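Local atomic coordinates of uncharacterized protein (Bacillus subtilis, PDB entry 5DQV), a protein that probably acts as a metal-dependent nucleotide pyrophosphohydrolase, cleaving nucleotide phosphate chains at the metal site of an all-helical HD domain. Residues Q15-V20 / A60-D65; D41-I46 / Q127-L132; E48-D53 / M176-A181; L54-T59 / D97-I102. All blocks are in the same frame, centred on the assembly; numbering follows the deposited sequence. Where two conformers were deposited one is given.

Interaction 1: Q15-V20 / A60-D65; sequences QIRTWV and AALVHD. With NI (nickel (II) ion), chain C.
Leu62 turns its isobutyl group toward helix 8-24, where Ile16 and Arg17 receive it. Its CD1 methyl lies 3.9 Å from Ile16 CG2, and both of its methyls touch Arg17 CG. Arg17 starts with CG anti to the carbonyl carbon (chi1 -84°) and then runs extended to NE, passing Leu62 at about a right angle. One face of its guanidinium is thereby laid over Leu62 CD2, which stands 4.0 Å from the plane and nearer the rim than the centre. At its end Arg17 NH2 forms a salt bridge with Glu58. With an alanine here, the Leu62 methyls would probably lose much of their cover and the Glu58 carboxylate its mate.

Val63 CG1 fills the other flank, touching Ile16 CG2 and Val20 CG2 and lying 3.7 Å from Trp19 CZ3. With Trp19 CG anti to the backbone N (chi1 166°), the end of the indole swings in toward Val63 at a slant. Both Val20 methyls rest on the Leu62 carbonyl, CG1 at 3.6 Å from Leu62 O.

His64 ND1 donates to Ala61 O over 2.8 Å, in the ring plane and on a carbonyl lone pair. That bond fixes the ring's rotation while His64 NE2 binds nickel at 2.0 Å, with His35 and Asp130 as further ligands. With no hydrogen bond between the segments, apolar burial and Arg17's charge hold helix 8-24 against the helix leading into His64.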
# COMPACT_ATOMS: atom_id res chain seq x y z
N GLN A 15 -22.16 -18.29 -14.73
CA GLN A 15 -21.49 -19.57 -14.52
C GLN A 15 -20.01 -19.45 -14.43
O GLN A 15 -19.36 -19.99 -13.52
CB GLN A 15 -21.84 -20.52 -15.66
CG GLN A 15 -21.38 -21.94 -15.43
CD GLN A 15 -22.53 -22.91 -15.16
OE1 GLN A 15 -23.49 -22.93 -15.89
NE2 GLN A 15 -22.40 -23.71 -14.14
N ILE A 16 -19.45 -18.67 -15.35
CA ILE A 16 -18.00 -18.46 -15.39
C ILE A 16 -17.57 -17.70 -14.15
O ILE A 16 -16.58 -18.06 -13.55
CB ILE A 16 -17.57 -17.74 -16.66
CG1 ILE A 16 -17.85 -18.65 -17.86
CG2 ILE A 16 -16.03 -17.35 -16.61
CD1 ILE A 16 -17.87 -17.91 -19.22
N ARG A 17 -18.37 -16.70 -13.74
CA ARG A 17 -18.06 -15.93 -12.54
C ARG A 17 -17.92 -16.82 -11.30
O ARG A 17 -17.02 -16.62 -10.49
CB ARG A 17 -19.13 -14.86 -12.25
CG ARG A 17 -18.99 -13.60 -12.97
CD ARG A 17 -20.11 -12.60 -12.67
NE ARG A 17 -19.89 -11.53 -13.62
CZ ARG A 17 -19.00 -10.53 -13.44
NH1 ARG A 17 -18.34 -10.39 -12.31
NH2 ARG A 17 -18.83 -9.64 -14.40
N THR A 18 -18.85 -17.75 -11.13
CA THR A 18 -18.87 -18.57 -9.90
C THR A 18 -17.64 -19.52 -9.95
O THR A 18 -17.00 -19.77 -8.96
CB THR A 18 -20.16 -19.38 -9.80
OG1 THR A 18 -21.29 -18.50 -9.82
CG2 THR A 18 -20.19 -20.30 -8.54
N TRP A 19 -17.37 -20.07 -11.14
CA TRP A 19 -16.21 -20.94 -11.35
C TRP A 19 -14.89 -20.25 -10.98
O TRP A 19 -14.11 -20.77 -10.18
CB TRP A 19 -16.18 -21.50 -12.79
CG TRP A 19 -14.92 -22.11 -13.22
CD1 TRP A 19 -14.21 -23.08 -12.57
CD2 TRP A 19 -14.18 -21.79 -14.40
NE1 TRP A 19 -13.06 -23.41 -13.31
CE2 TRP A 19 -13.02 -22.62 -14.42
CE3 TRP A 19 -14.38 -20.87 -15.45
CZ2 TRP A 19 -12.09 -22.57 -15.44
CZ3 TRP A 19 -13.46 -20.82 -16.45
CH2 TRP A 19 -12.31 -21.68 -16.44
N VAL A 20 -14.66 -19.08 -11.56
CA VAL A 20 -13.43 -18.35 -11.36
C VAL A 20 -13.25 -17.99 -9.89
O VAL A 20 -12.16 -18.17 -9.32
CB VAL A 20 -13.41 -17.07 -12.24
CG1 VAL A 20 -12.31 -16.11 -11.80
CG2 VAL A 20 -13.30 -17.45 -13.74
N ALA A 60 -13.20 -13.18 -21.37
CA ALA A 60 -11.75 -13.02 -21.31
C ALA A 60 -11.27 -12.31 -20.07
O ALA A 60 -10.30 -12.72 -19.42
CB ALA A 60 -11.22 -12.32 -22.60
N ALA A 61 -12.00 -11.27 -19.68
CA ALA A 61 -11.63 -10.54 -18.46
C ALA A 61 -11.71 -11.48 -17.29
O ALA A 61 -10.83 -11.51 -16.44
CB ALA A 61 -12.55 -9.32 -18.26
N LEU A 62 -12.79 -12.25 -17.24
CA LEU A 62 -13.00 -13.14 -16.07
C LEU A 62 -11.90 -14.19 -15.97
O LEU A 62 -11.46 -14.49 -14.87
CB LEU A 62 -14.36 -13.77 -16.13
CG LEU A 62 -15.54 -12.83 -15.82
CD1 LEU A 62 -16.86 -13.52 -16.20
CD2 LEU A 62 -15.50 -12.38 -14.30
N VAL A 63 -11.44 -14.74 -17.10
CA VAL A 63 -10.43 -15.83 -17.04
C VAL A 63 -9.01 -15.39 -17.30
O VAL A 63 -8.11 -16.23 -17.28
CB VAL A 63 -10.82 -17.03 -17.97
CG1 VAL A 63 -12.27 -17.54 -17.60
CG2 VAL A 63 -10.72 -16.60 -19.49
N HIS A 64 -8.80 -14.07 -17.44
CA HIS A 64 -7.52 -13.54 -17.95
C HIS A 64 -6.33 -13.94 -17.06
O HIS A 64 -5.22 -14.11 -17.58
CB HIS A 64 -7.60 -11.99 -18.18
CG HIS A 64 -7.23 -11.13 -17.00
ND1 HIS A 64 -8.14 -10.73 -16.05
CD2 HIS A 64 -6.04 -10.55 -16.65
CE1 HIS A 64 -7.53 -10.00 -15.13
NE2 HIS A 64 -6.25 -9.88 -15.47
N ASP A 65 -6.57 -14.16 -15.77
CA ASP A 65 -5.50 -14.44 -14.81
C ASP A 65 -5.28 -15.93 -14.51
O ASP A 65 -4.33 -16.26 -13.75
CB ASP A 65 -5.90 -13.90 -13.41
CG ASP A 65 -5.34 -12.54 -13.10
OD1 ASP A 65 -4.80 -11.81 -13.99
OD2 ASP A 65 -5.49 -12.20 -11.89
NI NI C . -5.00 -9.00 -14.18

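Interaction 2: D41-I46 / Q127-L132; sequences DLAVYI and QDADRL. With NI (nickel (II) ion), chain C.
Ala129 pushes its single methyl into a hollow on helix 33-50 formed by Leu42, Ala43 and Ile46 and completed by Val39 one turn earlier. The floor is very close: Ala129 CB lies 3.5 Å from Ala43 N and 3.7 Å from Ala43 CB, with Leu42 CB at one wall. Because both central residues are alanines, the CA atoms of Ala43 and Ala129 approach to 5.1 Å and the helix axes to 8.4 Å. Four residues spaced three, four and seven apart around one knob make this a knobs-into-holes contact, although the helices run at 132° to each other and are far from aligned.

Here two helices of the HD-domain bundle are brought together beside its metal site. Asp130, next to the knob, points away from 41-46, and with CG anti to the backbone N (chi1 -164°) its OD1 binds nickel at 2.2 Å alongside His35 and His64.

Around the alanine pair longer side chains complete the contact. Ile46 and Leu132 reach toward each other tip to tip, CD1 to CD1 at 3.7 Å. Leu42 folds its CD2 methyl toward the base of Leu132, 4.2 Å from Leu132 CB. Leu184 and Ala185 of helix 179-202 pack on Leu132 as well, while Ala43 also touches Val57 and Ala61 of helix 54-63.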
# COMPACT_ATOMS: atom_id res chain seq x y z
N ASP A 41 -15.66 -5.50 -14.76
CA ASP A 41 -16.57 -4.34 -14.83
C ASP A 41 -15.98 -3.23 -15.72
O ASP A 41 -16.65 -2.63 -16.56
CB ASP A 41 -16.84 -3.73 -13.43
CG ASP A 41 -17.68 -4.60 -12.59
OD1 ASP A 41 -18.21 -5.61 -13.11
OD2 ASP A 41 -17.79 -4.30 -11.39
N LEU A 42 -14.70 -2.97 -15.55
CA LEU A 42 -14.02 -1.94 -16.36
C LEU A 42 -14.00 -2.35 -17.83
O LEU A 42 -14.25 -1.55 -18.71
CB LEU A 42 -12.58 -1.78 -15.84
CG LEU A 42 -11.89 -0.48 -15.47
CD1 LEU A 42 -12.83 0.74 -15.21
CD2 LEU A 42 -10.98 -0.82 -14.25
N ALA A 43 -13.67 -3.61 -18.09
CA ALA A 43 -13.62 -4.10 -19.45
C ALA A 43 -14.98 -4.00 -20.17
O ALA A 43 -15.04 -3.63 -21.36
CB ALA A 43 -13.03 -5.51 -19.49
N VAL A 44 -16.07 -4.32 -19.49
CA VAL A 44 -17.40 -4.29 -20.11
C VAL A 44 -17.77 -2.84 -20.41
O VAL A 44 -18.32 -2.52 -21.50
CB VAL A 44 -18.49 -5.05 -19.22
CG1 VAL A 44 -19.93 -4.67 -19.63
CG2 VAL A 44 -18.23 -6.61 -19.30
N TYR A 45 -17.41 -1.94 -19.49
CA TYR A 45 -17.68 -0.51 -19.69
C TYR A 45 -16.96 0.05 -20.96
O TYR A 45 -17.56 0.63 -21.86
CB TYR A 45 -17.30 0.31 -18.45
CG TYR A 45 -17.35 1.79 -18.73
CD1 TYR A 45 -18.57 2.47 -18.62
CD2 TYR A 45 -16.23 2.50 -19.11
CE1 TYR A 45 -18.66 3.82 -18.88
CE2 TYR A 45 -16.31 3.87 -19.37
CZ TYR A 45 -17.54 4.51 -19.26
OH TYR A 45 -17.68 5.86 -19.51
N ILE A 46 -15.67 -0.21 -21.04
CA ILE A 46 -14.85 0.17 -22.21
C ILE A 46 -15.33 -0.50 -23.52
O ILE A 46 -15.45 0.14 -24.55
CB ILE A 46 -13.41 -0.21 -21.96
CG1 ILE A 46 -12.83 0.67 -20.83
CG2 ILE A 46 -12.54 -0.02 -23.23
CD1 ILE A 46 -11.53 0.13 -20.28
N GLN A 127 -6.90 -5.82 -21.94
CA GLN A 127 -5.56 -5.40 -21.55
C GLN A 127 -5.63 -4.03 -20.90
O GLN A 127 -5.06 -3.81 -19.84
CB GLN A 127 -4.63 -5.42 -22.78
CG GLN A 127 -3.22 -4.96 -22.50
CD GLN A 127 -2.30 -5.10 -23.69
OE1 GLN A 127 -2.45 -4.41 -24.70
NE2 GLN A 127 -1.36 -6.02 -23.59
N ASP A 128 -6.38 -3.12 -21.53
CA ASP A 128 -6.57 -1.77 -21.02
C ASP A 128 -7.20 -1.75 -19.62
O ASP A 128 -6.75 -1.04 -18.74
CB ASP A 128 -7.48 -0.98 -21.99
CG ASP A 128 -6.74 -0.48 -23.26
OD1 ASP A 128 -5.52 -0.70 -23.42
OD2 ASP A 128 -7.44 0.17 -24.10
N ALA A 129 -8.22 -2.58 -19.42
CA ALA A 129 -8.90 -2.67 -18.14
C ALA A 129 -7.93 -3.20 -17.05
O ALA A 129 -7.89 -2.71 -15.92
CB ALA A 129 -10.15 -3.60 -18.28
N ASP A 130 -7.11 -4.16 -17.44
CA ASP A 130 -6.17 -4.78 -16.52
C ASP A 130 -5.15 -3.73 -16.10
O ASP A 130 -4.74 -3.63 -14.90
CB ASP A 130 -5.52 -5.97 -17.24
CG ASP A 130 -4.83 -6.91 -16.34
OD1 ASP A 130 -5.23 -7.07 -15.21
OD2 ASP A 130 -3.86 -7.53 -16.77
N ARG A 131 -4.68 -2.93 -17.07
CA ARG A 131 -3.72 -1.87 -16.76
C ARG A 131 -4.31 -0.70 -16.00
O ARG A 131 -3.68 -0.14 -15.12
CB ARG A 131 -2.96 -1.42 -18.04
CG ARG A 131 -2.09 -2.52 -18.53
CD ARG A 131 -1.29 -2.13 -19.69
NE ARG A 131 -0.56 -3.27 -20.19
CZ ARG A 131 0.52 -3.21 -20.95
NH1 ARG A 131 1.04 -2.03 -21.27
NH2 ARG A 131 1.09 -4.33 -21.37
N LEU A 132 -5.54 -0.34 -16.29
CA LEU A 132 -6.23 0.69 -15.53
C LEU A 132 -6.27 0.32 -14.04
O LEU A 132 -6.11 1.20 -13.15
CB LEU A 132 -7.62 0.92 -16.09
CG LEU A 132 -7.75 1.70 -17.40
CD1 LEU A 132 -9.16 1.73 -17.95
CD2 LEU A 132 -7.22 3.16 -17.21
NI NI C . -5.00 -9.00 -14.18

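Interaction 3: E48-D53 / M176-A181; sequences EKENAD and MNTDTA
Glu50 OE2 accepts two hydrogen bonds from Thr180. The hydroxyl OG1 donates over 2.7 Å to the anti lone pair of Glu50 OE2, and Thr180 N comes in over 3.0 Å on the same anti side but 34° out of the carboxylate plane. The two side chains slide past each other in opposite directions, an approach allowed by the bend of Glu50 at chi2 (-75°). Glu50 OE1 works through a water, which donates to it at 2.7 Å and accepts from Asp179 N. Thr178 CB lies over one face of the carboxylate, 3.6 Å from Glu50 CD, and Lys49 CB touches Thr180 OG1 at 3.3 Å.

The carboxylate thus sits at the N-terminal end of helix 179-202, where its charge is probably favoured by the helix dipole. Thr178 is the N-cap of this helix, its OG1 accepting from Ala181 N at 3.1 Å. With an alanine in place of Glu50, Thr180 N and OG1 would probably lose their shared acceptor, and the bridging water its acceptor on this side.

Further out, Asp128 accepts from the backbone N of Asn177 and of Thr178, setting the course of the chain into the cap. Asp179 turns to Arg182 in a salt bridge. On the other segment helix 33-50 finishes in a Schellman motif at Asn51, and Asp53 already caps the next helix through Ile56 N.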
# COMPACT_ATOMS: atom_id res chain seq x y z
N GLU A 48 -18.28 -1.58 -24.25
CA GLU A 48 -19.51 -0.99 -24.74
C GLU A 48 -19.27 0.34 -25.47
O GLU A 48 -19.79 0.55 -26.56
CB GLU A 48 -20.57 -0.88 -23.60
CG GLU A 48 -21.95 -0.41 -24.14
CD GLU A 48 -22.12 1.12 -24.24
OE1 GLU A 48 -21.37 1.85 -23.54
OE2 GLU A 48 -23.02 1.60 -25.00
N LYS A 49 -18.44 1.21 -24.91
CA LYS A 49 -18.06 2.46 -25.57
C LYS A 49 -17.35 2.21 -26.89
O LYS A 49 -17.51 2.98 -27.83
CB LYS A 49 -17.16 3.31 -24.67
CG LYS A 49 -17.80 3.77 -23.33
CD LYS A 49 -18.86 4.77 -23.57
CE LYS A 49 -19.36 5.35 -22.29
NZ LYS A 49 -20.54 6.17 -22.60
N GLU A 50 -16.56 1.14 -26.94
CA GLU A 50 -15.72 0.86 -28.12
C GLU A 50 -16.41 -0.05 -29.15
O GLU A 50 -15.84 -0.35 -30.18
CB GLU A 50 -14.39 0.24 -27.65
CG GLU A 50 -13.52 1.22 -26.84
CD GLU A 50 -12.84 2.24 -27.70
OE1 GLU A 50 -12.43 1.91 -28.86
OE2 GLU A 50 -12.73 3.40 -27.25
N ASN A 51 -17.63 -0.49 -28.85
CA ASN A 51 -18.39 -1.42 -29.70
C ASN A 51 -17.67 -2.73 -29.94
O ASN A 51 -17.69 -3.24 -31.06
CB ASN A 51 -18.72 -0.79 -31.07
CG ASN A 51 -19.78 0.26 -30.99
OD1 ASN A 51 -19.51 1.44 -31.15
ND2 ASN A 51 -21.01 -0.17 -30.77
N ALA A 52 -17.05 -3.28 -28.90
CA ALA A 52 -16.37 -4.55 -28.97
C ALA A 52 -17.41 -5.62 -28.62
O ALA A 52 -18.51 -5.30 -28.17
CB ALA A 52 -15.20 -4.56 -28.01
N ASP A 53 -17.10 -6.88 -28.88
CA ASP A 53 -18.00 -7.98 -28.49
C ASP A 53 -18.01 -8.13 -26.99
O ASP A 53 -17.02 -8.58 -26.41
CB ASP A 53 -17.54 -9.28 -29.11
CG ASP A 53 -18.52 -10.44 -28.84
OD1 ASP A 53 -18.93 -10.79 -27.68
OD2 ASP A 53 -18.86 -11.04 -29.83
N MET A 176 -1.93 2.43 -23.41
CA MET A 176 -3.36 2.16 -23.51
C MET A 176 -3.70 2.05 -25.00
O MET A 176 -3.22 2.86 -25.84
CB MET A 176 -4.15 3.28 -22.83
CG MET A 176 -3.96 3.32 -21.31
SD MET A 176 -4.75 1.90 -20.44
CE MET A 176 -3.84 2.18 -18.93
N ASN A 177 -4.51 1.02 -25.30
CA ASN A 177 -4.95 0.73 -26.62
C ASN A 177 -6.15 1.61 -27.11
O ASN A 177 -6.14 2.10 -28.23
CB ASN A 177 -5.33 -0.74 -26.73
CG ASN A 177 -4.15 -1.67 -26.47
OD1 ASN A 177 -3.18 -1.72 -27.27
ND2 ASN A 177 -4.25 -2.47 -25.39
N THR A 178 -7.18 1.76 -26.29
CA THR A 178 -8.44 2.35 -26.77
C THR A 178 -8.54 3.81 -26.35
O THR A 178 -7.94 4.21 -25.34
CB THR A 178 -9.67 1.56 -26.25
OG1 THR A 178 -9.72 1.61 -24.81
CG2 THR A 178 -9.60 0.08 -26.67
N ASP A 179 -9.29 4.58 -27.14
CA ASP A 179 -9.63 5.94 -26.80
C ASP A 179 -10.33 6.02 -25.44
O ASP A 179 -9.99 6.88 -24.63
CB ASP A 179 -10.52 6.56 -27.90
CG ASP A 179 -9.75 6.81 -29.21
OD1 ASP A 179 -8.49 6.80 -29.17
OD2 ASP A 179 -10.40 7.03 -30.25
N THR A 180 -11.28 5.10 -25.19
CA THR A 180 -12.02 5.11 -23.94
C THR A 180 -11.08 4.91 -22.75
O THR A 180 -11.12 5.66 -21.76
CB THR A 180 -13.14 4.05 -23.92
OG1 THR A 180 -14.03 4.30 -25.01
CG2 THR A 180 -13.93 4.13 -22.58
N ALA A 181 -10.22 3.90 -22.85
CA ALA A 181 -9.24 3.63 -21.79
C ALA A 181 -8.26 4.78 -21.61
O ALA A 181 -7.88 5.10 -20.48
CB ALA A 181 -8.47 2.31 -22.08
O HOH W 1 -10.30 3.26 -29.68

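Interaction 4: L54-T59 / D97-I102; sequences LFIVET and DRVIHI
Phe55 O is gripped twice by Thr59, the residue whose methyl meets Val99 of the neighbouring helix. Thr59 N makes the ordinary helical bond, and Thr59 OG1 adds a second at 3.0 Å, the two donors arriving from opposite faces of the carbonyl plane. OG1 also lies over one face of the Phe55 ring. Its placement beside the backbone N (chi1 -57°) leaves CG2 anti to that nitrogen, directed at helix 93-106, where Thr59 CG2 is 3.9 Å from Val99 CG2. The polar branch is thus spent within its own helix and the apolar one faces the contact.

Ile56 carries most of the remaining packing and divides it between its CG2 methyl and its CG1-CD1 arm. CG2 meets Ile102 CD1 at 3.7 Å, the chains crossing at a slant, and Ile56 CD1 lies 4.1 Å from Val99 CG2. CG1 sits over the centre of the Arg98 guanidinium, 3.6 Å from Arg98 CZ, where the arginine bends at chi3 (75°) to present a face. Arg98 occurs in two conformers, so this last detail describes one of them; in it NH2 forms a salt bridge with Glu122, and the ion pair of NH1 with Asp53 is long and weak.

Between these residues the helix axes pass 9.7 Å apart at 48°. Helix 121-132 adds cover through Glu122, which touches both Ile56 and Ile102, and Leu86 of helix 79-88 touches Thr59 and Val99. The arrangement belongs to the helical bundle of the HD domain, in which helix 54-63 leads directly into the metal-site pair His64 and Asp65.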
# COMPACT_ATOMS: atom_id res chain seq x y z
N LEU A 54 -19.13 -7.79 -26.34
CA LEU A 54 -19.15 -7.71 -24.86
C LEU A 54 -19.04 -9.08 -24.16
O LEU A 54 -18.47 -9.20 -23.05
CB LEU A 54 -20.41 -6.98 -24.36
CG LEU A 54 -20.58 -5.52 -24.75
CD1 LEU A 54 -21.80 -4.85 -24.05
CD2 LEU A 54 -19.27 -4.69 -24.50
N PHE A 55 -19.59 -10.11 -24.80
CA PHE A 55 -19.52 -11.43 -24.20
C PHE A 55 -18.08 -11.91 -24.19
O PHE A 55 -17.61 -12.47 -23.18
CB PHE A 55 -20.44 -12.43 -24.91
CG PHE A 55 -20.42 -13.80 -24.29
CD1 PHE A 55 -20.90 -13.98 -23.01
CD2 PHE A 55 -19.92 -14.88 -24.99
CE1 PHE A 55 -20.88 -15.21 -22.42
CE2 PHE A 55 -19.89 -16.11 -24.43
CZ PHE A 55 -20.40 -16.29 -23.12
N ILE A 56 -17.36 -11.67 -25.28
CA ILE A 56 -15.99 -12.13 -25.35
C ILE A 56 -15.16 -11.30 -24.37
O ILE A 56 -14.29 -11.83 -23.67
CB ILE A 56 -15.39 -12.05 -26.80
CG1 ILE A 56 -16.10 -13.00 -27.78
CG2 ILE A 56 -13.91 -12.33 -26.77
CD1 ILE A 56 -16.13 -14.50 -27.31
N VAL A 57 -15.43 -10.01 -24.31
CA VAL A 57 -14.67 -9.14 -23.42
C VAL A 57 -14.85 -9.59 -21.97
O VAL A 57 -13.86 -9.74 -21.22
CB VAL A 57 -15.10 -7.68 -23.55
CG1 VAL A 57 -14.61 -6.89 -22.32
CG2 VAL A 57 -14.55 -7.07 -24.86
N GLU A 58 -16.10 -9.84 -21.58
CA GLU A 58 -16.36 -10.21 -20.18
C GLU A 58 -15.75 -11.56 -19.82
O GLU A 58 -15.18 -11.71 -18.74
CB GLU A 58 -17.83 -10.21 -19.88
CG GLU A 58 -18.13 -10.33 -18.43
CD GLU A 58 -19.59 -10.27 -18.15
OE1 GLU A 58 -20.43 -10.15 -19.09
OE2 GLU A 58 -19.90 -10.41 -16.96
N THR A 59 -15.93 -12.55 -20.69
CA THR A 59 -15.36 -13.87 -20.51
C THR A 59 -13.86 -13.86 -20.43
O THR A 59 -13.29 -14.41 -19.47
CB THR A 59 -15.85 -14.86 -21.58
OG1 THR A 59 -17.27 -14.91 -21.54
CG2 THR A 59 -15.28 -16.24 -21.30
N ASP A 97 -12.24 -20.34 -28.61
CA ASP A 97 -10.95 -20.13 -29.27
C ASP A 97 -10.52 -18.65 -29.17
O ASP A 97 -9.32 -18.35 -28.92
CB ASP A 97 -11.04 -20.53 -30.77
CG ASP A 97 -10.90 -22.00 -31.01
OD1 ASP A 97 -10.61 -22.74 -30.07
OD2 ASP A 97 -11.09 -22.45 -32.17
N ARG A 98 -11.47 -17.72 -29.38
CA ARG A 98 -11.19 -16.28 -29.32
C ARG A 98 -10.69 -15.91 -27.93
O ARG A 98 -9.76 -15.13 -27.78
CB ARG A 98 -12.45 -15.43 -29.64
CG ARG A 98 -12.86 -15.35 -31.10
CD ARG A 98 -14.22 -14.62 -31.31
NE ARG A 98 -14.14 -13.16 -31.14
CZ ARG A 98 -15.18 -12.33 -31.20
NH1 ARG A 98 -16.41 -12.78 -31.45
NH2 ARG A 98 -15.00 -11.02 -31.03
N VAL A 99 -11.36 -16.45 -26.91
CA VAL A 99 -11.01 -16.17 -25.53
C VAL A 99 -9.60 -16.70 -25.25
O VAL A 99 -8.75 -15.96 -24.74
CB VAL A 99 -12.03 -16.75 -24.56
CG1 VAL A 99 -11.44 -16.75 -23.13
CG2 VAL A 99 -13.32 -15.89 -24.65
N ILE A 100 -9.29 -17.91 -25.72
CA ILE A 100 -7.97 -18.49 -25.51
C ILE A 100 -6.89 -17.65 -26.21
O ILE A 100 -5.83 -17.37 -25.60
CB ILE A 100 -7.99 -20.01 -25.91
CG1 ILE A 100 -8.85 -20.82 -24.94
CG2 ILE A 100 -6.54 -20.64 -26.09
CD1 ILE A 100 -8.53 -20.65 -23.42
N HIS A 101 -7.15 -17.21 -27.43
CA HIS A 101 -6.19 -16.41 -28.17
C HIS A 101 -5.87 -15.11 -27.43
O HIS A 101 -4.74 -14.65 -27.44
CB HIS A 101 -6.68 -16.12 -29.60
CG HIS A 101 -6.55 -17.28 -30.55
ND1 HIS A 101 -5.35 -17.92 -30.81
CD2 HIS A 101 -7.46 -17.87 -31.36
CE1 HIS A 101 -5.54 -18.87 -31.70
NE2 HIS A 101 -6.82 -18.87 -32.05
N ILE A 102 -6.87 -14.52 -26.75
CA ILE A 102 -6.64 -13.31 -25.96
C ILE A 102 -5.71 -13.63 -24.80
O ILE A 102 -4.66 -13.00 -24.64
CB ILE A 102 -7.96 -12.69 -25.41
CG1 ILE A 102 -8.81 -12.13 -26.56
CG2 ILE A 102 -7.64 -11.55 -24.39
CD1 ILE A 102 -10.27 -11.73 -26.14

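From the N terminus, helix 8-24 first meets 60-65 in interaction 1, closing a loop that contains the whole of helix 33-50. That helix opens two longer loops: 41-46 waits for 127-132 in interaction 2, and 48-53 for 176-181 in interaction 3. Interaction 4, from 54-59 to 97-102, is nested within both. Interaction 1 crosses the other three, and interactions 2 and 3 cross each other. Helix 54-63 serves interactions 1 and 4, and interactions 2 and 3 share helix 33-50. Interactions 1 and 2 converge on nickel, and interaction 3 ties the bundle to the C-terminal helix 179-202.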